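Local coordinates for lombricine kinase (Urechis caupo, PDB 3JPZ), which catalyses the reversible transfer of a phosphoryl group between ATP and the guanidino compound lombricine, as a member of the phosphagen kinase family, at residues 128-132 with 266-270; 140-144 with 251-256. All coordinates share one frame; numbering follows the deposited sequence.

Contact 1. Residues 128-132 with 266-270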
loop_
_atom_site.group_PDB
_atom_site.type_symbol
_atom_site.label_atom_id
_atom_site.label_comp_id
_atom_site.label_asym_id
_atom_site.label_seq_id
_atom_site.Cartn_x
_atom_site.Cartn_y
_atom_site.Cartn_z
ATOM N N CYS A 128 10.436 16.537 1.139
ATOM C CA CYS A 128 9.331 15.806 1.738
ATOM C C CYS A 128 9.789 14.486 2.325
ATOM O O CYS A 128 10.649 13.813 1.778
ATOM C CB CYS A 128 8.226 15.574 0.707
ATOM S SG CYS A 128 7.219 17.036 0.418
ATOM N N TYR A 129 9.202 14.134 3.459
ATOM C CA TYR A 129 9.324 12.797 4.006
ATOM C C TYR A 129 8.824 11.733 3.029
ATOM O O TYR A 129 8.094 12.031 2.089
ATOM C CB TYR A 129 8.508 12.708 5.287
ATOM C CG TYR A 129 8.987 13.611 6.395
ATOM C CD1 TYR A 129 10.305 13.566 6.842
ATOM C CD2 TYR A 129 8.114 14.479 7.026
ATOM C CE1 TYR A 129 10.736 14.382 7.870
ATOM C CE2 TYR A 129 8.536 15.297 8.046
ATOM C CZ TYR A 129 9.849 15.243 8.465
ATOM O OH TYR A 129 10.256 16.056 9.493
ATOM N N PRO A 130 9.198 10.471 3.273
ATOM C CA PRO A 130 8.802 9.306 2.471
ATOM C C PRO A 130 7.314 9.219 2.110
ATOM O O PRO A 130 6.998 8.732 1.034
ATOM C CB PRO A 130 9.193 8.134 3.368
ATOM C CG PRO A 130 10.391 8.638 4.098
ATOM C CD PRO A 130 10.127 10.098 4.352
ATOM N N PRO A 131 6.410 9.667 2.992
ATOM C CA PRO A 131 5.005 9.537 2.597
ATOM C C PRO A 131 4.642 10.376 1.370
ATOM O O PRO A 131 3.773 9.952 0.606
ATOM C CB PRO A 131 4.238 10.029 3.838
ATOM C CG PRO A 131 5.206 9.858 4.974
ATOM C CD PRO A 131 6.551 10.172 4.365
ATOM N N SER A 132 5.305 11.517 1.179
ATOM C CA SER A 132 4.892 12.491 0.172
ATOM C C SER A 132 5.983 12.880 -0.827
ATOM O O SER A 132 5.732 13.659 -1.736
ATOM C CB SER A 132 4.398 13.761 0.859
ATOM O OG SER A 132 3.288 13.488 1.691
ATOM N N TYR A 266 14.294 17.484 16.681
ATOM C CA TYR A 266 14.458 16.938 15.347
ATOM C C TYR A 266 13.140 16.428 14.807
ATOM O O TYR A 266 12.423 15.668 15.466
ATOM C CB TYR A 266 15.542 15.858 15.322
ATOM C CG TYR A 266 16.906 16.468 15.508
ATOM C CD1 TYR A 266 17.442 17.310 14.541
ATOM C CD2 TYR A 266 17.635 16.251 16.670
ATOM C CE1 TYR A 266 18.675 17.896 14.712
ATOM C CE2 TYR A 266 18.871 16.829 16.849
ATOM C CZ TYR A 266 19.387 17.655 15.864
ATOM O OH TYR A 266 20.621 18.237 16.031
ATOM N N LEU A 267 12.825 16.875 13.601
ATOM C CA LEU A 267 11.559 16.553 12.981
ATOM C C LEU A 267 11.680 15.276 12.177
ATOM O O LEU A 267 12.653 15.062 11.460
ATOM C CB LEU A 267 11.106 17.710 12.094
ATOM C CG LEU A 267 10.721 18.985 12.847
ATOM C CD1 LEU A 267 10.807 20.193 11.926
ATOM C CD2 LEU A 267 9.328 18.866 13.455
ATOM N N CYS A 268 10.674 14.425 12.318
ATOM C CA CYS A 268 10.581 13.188 11.565
ATOM C C CYS A 268 9.123 13.040 11.150
ATOM O O CYS A 268 8.279 13.793 11.609
ATOM C CB CYS A 268 11.009 12.025 12.445
ATOM S SG CYS A 268 10.115 12.008 14.005
ATOM N N ALA A 269 8.819 12.084 10.283
ATOM C CA ALA A 269 7.469 11.971 9.757
ATOM C C ALA A 269 6.530 11.462 10.839
ATOM O O ALA A 269 5.402 11.919 10.950
ATOM C CB ALA A 269 7.440 11.054 8.550
ATOM N N CYS A 270 6.997 10.524 11.647
ATOM C CA CYS A 270 6.156 9.976 12.703
ATOM C C CYS A 270 6.397 10.725 14.001
ATOM O O CYS A 270 7.531 10.810 14.469
ATOM C CB CYS A 270 6.415 8.499 12.914
ATOM S SG CYS A 270 5.390 7.770 14.237
#
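Tyr129, the residue that lies against Ala269, has its carbonyl engaged by a sound backbone bond, Ser132 N to Tyr129 O at 3.0 Å. That bond closes a tight turn with Pro130 and Pro131 at its two inner positions, and from this turn the tyrosine ring reaches along the 266-270 backbone. A CH-pi contact carries the packing: Ala269 CB stands over one face, 4.1 Å from the Tyr129 ring centroid and 28° off the ring normal. It is shifted toward the root of the ring, as its 3.7 Å approach to Tyr129 CG indicates. The peptide before it continues the cover, with Ala269 N lying 3.7 Å above the ring plane, over the centre. Tyr129 CG is anti to the carbonyl carbon (chi1 -64°), which directs the ring along the chain toward Leu267. There Tyr129 OH comes to 3.2 Å from Leu267 CB, and the two side chains cross at about a right angle. The hydroxyl is also close to Cys268 N and Leu267 O, but poor angles exclude a hydrogen bond to either. Pro131 CD adds a looser apolar contact with the Ala269 methyl. All five touching residues are buried. Next in the chain after Ala269 comes Cys270, which starts the Cys-Pro-Ser-Asn sequence of the family signature and probably corresponds to the reactive cysteine of creatine kinase. The side chain of Cys268 lies about 8 Å from that of ADP-binding Arg223. Tyr69, from helix 68-71, hydrogen-bonds Cys268 O, and Ala269 pairs through its backbone with Ala63. The contact thus joins the loop between strand 113-122 and helix 135-149 to the loop between strands 265-266 and 279-285, beside the N-terminal part of the chain.

Contact 2. Residues 140-144 with 251-256; sequences EVERV and MKKNGR
The C-terminal end of helix 233-252 and the turn that follows it pack against the flank of helix 135-149, with Met251, Asn254 and Arg256 gathered round Val144. Both valine branches touch Arg256 CG, Val144 CG1 at 3.9 Å and Val144 CG2 at 4.1 Å. CG1 also meets Met251 CG at 4.1 Å, while CG2 meets Asn254 ND2 at 3.7 Å, a less certain contact because Asn254 is poorly ordered. A Schellman motif sets this geometry. Arg256 N bonds back to Met251 O and Gly255 N to Lys252 O, with Gly255 as the C-prime residue at positive phi, and the reversal returns Arg256 to the flank of helix 135-149. A bend at chi2 (-65°) turns the side chain of Arg256 beyond the methylenes that lie on Val144 and carries the guanidinium on to Glu140. Glu140 OE2 lies at the edge of that group, 3.6 Å from Arg256 NH2, in a long salt bridge, with the carboxylate and guanidinium planes 54° apart. Within helix 135-149, Arg143 grips the same carboxylate: Arg143 NE donates to Glu140 OE1 at 3.1 Å, and Arg143 NH2 forms a salt bridge with Glu140 OE2 through a weak hydrogen bond. On the dimer side, Phe3 of the second subunit packs on both Glu140 and Arg256.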
loop_
_atom_site.group_PDB
_atom_site.type_symbol
_atom_site.label_atom_id
_atom_site.label_comp_id
_atom_site.label_asym_id
_atom_site.label_seq_id
_atom_site.Cartn_x
_atom_site.Cartn_y
_atom_site.Cartn_z
ATOM N N GLU A 140 17.316 13.132 -4.293
ATOM C CA GLU A 140 18.038 14.286 -3.766
ATOM C C GLU A 140 18.417 14.073 -2.302
ATOM O O GLU A 140 19.497 14.461 -1.880
ATOM C CB GLU A 140 17.207 15.562 -3.921
ATOM C CG GLU A 140 17.842 16.812 -3.313
ATOM C CD GLU A 140 19.140 17.213 -3.993
ATOM O OE1 GLU A 140 19.510 16.569 -4.993
ATOM O OE2 GLU A 140 19.792 18.170 -3.524
ATOM N N VAL A 141 17.530 13.465 -1.519
ATOM C CA VAL A 141 17.907 13.047 -0.173
ATOM C C VAL A 141 19.096 12.090 -0.249
ATOM O O VAL A 141 20.133 12.319 0.376
ATOM C CB VAL A 141 16.765 12.333 0.577
ATOM C CG1 VAL A 141 17.278 11.824 1.898
ATOM C CG2 VAL A 141 15.595 13.264 0.797
ATOM N N GLU A 142 18.952 11.021 -1.027
ATOM C CA GLU A 142 20.020 10.042 -1.168
ATOM C C GLU A 142 21.320 10.702 -1.623
ATOM O O GLU A 142 22.396 10.342 -1.160
ATOM C CB GLU A 142 19.646 8.945 -2.162
ATOM C CG GLU A 142 20.755 7.905 -2.366
ATOM C CD GLU A 142 20.469 6.961 -3.513
ATOM O OE1 GLU A 142 19.950 7.420 -4.551
ATOM O OE2 GLU A 142 20.760 5.756 -3.383
ATOM N N ARG A 143 21.227 11.664 -2.534
ATOM C CA ARG A 143 22.427 12.275 -3.078
ATOM C C ARG A 143 23.097 13.106 -2.005
ATOM O O ARG A 143 24.298 13.008 -1.789
ATOM C CB ARG A 143 22.113 13.162 -4.274
ATOM C CG ARG A 143 23.363 13.804 -4.854
ATOM C CD ARG A 143 23.070 14.643 -6.083
ATOM N NE ARG A 143 22.463 15.926 -5.741
ATOM C CZ ARG A 143 23.104 16.924 -5.138
ATOM N NH1 ARG A 143 24.380 16.795 -4.790
ATOM N NH2 ARG A 143 22.464 18.055 -4.872
ATOM N N VAL A 144 22.303 13.929 -1.335
ATOM C CA VAL A 144 22.810 14.820 -0.308
ATOM C C VAL A 144 23.523 14.028 0.786
ATOM O O VAL A 144 24.669 14.310 1.121
ATOM C CB VAL A 144 21.662 15.655 0.294
ATOM C CG1 VAL A 144 22.111 16.390 1.540
ATOM C CG2 VAL A 144 21.129 16.637 -0.745
ATOM N N MET A 251 27.064 18.558 4.864
ATOM C CA MET A 251 25.789 18.921 4.277
ATOM C C MET A 251 25.680 20.421 4.049
ATOM O O MET A 251 25.034 20.853 3.101
ATOM C CB MET A 251 24.640 18.435 5.169
ATOM C CG MET A 251 24.264 16.991 4.925
ATOM S SD MET A 251 23.196 16.285 6.215
ATOM C CE MET A 251 21.870 17.486 6.273
ATOM N N LYS A 252 26.310 21.219 4.903
ATOM C CA LYS A 252 26.216 22.669 4.760
ATOM C C LYS A 252 27.025 23.189 3.574
ATOM O O LYS A 252 26.758 24.277 3.071
ATOM C CB LYS A 252 26.615 23.387 6.049
ATOM C CG LYS A 252 25.423 23.701 6.944
ATOM C CD LYS A 252 25.511 25.103 7.536
ATOM C CE LYS A 252 24.135 25.625 7.941
ATOM N NZ LYS A 252 23.297 26.017 6.766
ATOM N N LYS A 253 28.007 22.415 3.127
ATOM C CA LYS A 253 28.691 22.726 1.877
ATOM C C LYS A 253 27.656 22.755 0.768
ATOM O O LYS A 253 27.833 23.411 -0.259
ATOM C CB LYS A 253 29.750 21.672 1.549
ATOM C CG LYS A 253 31.067 21.845 2.278
ATOM C CD LYS A 253 30.912 21.615 3.766
ATOM C CE LYS A 253 32.227 21.808 4.490
ATOM N NZ LYS A 253 32.064 21.696 5.962
ATOM N N ASN A 254 26.567 22.031 0.998
ATOM C CA ASN A 254 25.524 21.844 0.003
ATOM C C ASN A 254 24.229 22.551 0.402
ATOM O O ASN A 254 23.143 22.176 -0.040
ATOM C CB ASN A 254 25.272 20.347 -0.178
ATOM C CG ASN A 254 24.722 20.004 -1.544
ATOM O OD1 ASN A 254 25.057 20.642 -2.544
ATOM N ND2 ASN A 254 23.880 18.979 -1.598
ATOM N N GLY A 255 24.351 23.572 1.245
ATOM C CA GLY A 255 23.218 24.389 1.643
ATOM C C GLY A 255 22.098 23.594 2.286
ATOM O O GLY A 255 20.930 23.985 2.241
ATOM N N ARG A 256 22.458 22.481 2.907
ATOM C CA ARG A 256 21.468 21.585 3.487
ATOM C C ARG A 256 21.633 21.486 5.001
ATOM O O ARG A 256 22.703 21.760 5.541
ATOM C CB ARG A 256 21.572 20.204 2.840
ATOM C CG ARG A 256 21.093 20.154 1.389
ATOM C CD ARG A 256 19.601 20.450 1.268
ATOM N NE ARG A 256 19.087 20.210 -0.082
ATOM C CZ ARG A 256 17.846 20.494 -0.471
ATOM N NH1 ARG A 256 16.984 21.034 0.381
ATOM N NH2 ARG A 256 17.467 20.237 -1.716
#

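How the contacts relate
From the N terminus, the chain leaves strand 113-122, passes through 128-132 and turns into helix 135-149, which holds 140-144. More than a hundred residues later, having supplied several strands of the main antiparallel sheet, it runs down helix 233-252 to 251-256, where contact 2 closes the inner loop. The small hairpin of strands 260-261 and 265-266 then leads to 266-270, and contact 1 closes the outer loop, so contact 2 is nested inside it. Their centres are 16 Å apart and their nearest atoms about 5 Å, without touching. Contact 2, partly buried, ties helix 135-149 to the end of helix 233-252 and the turn after it; contact 1 joins two loops through buried residues.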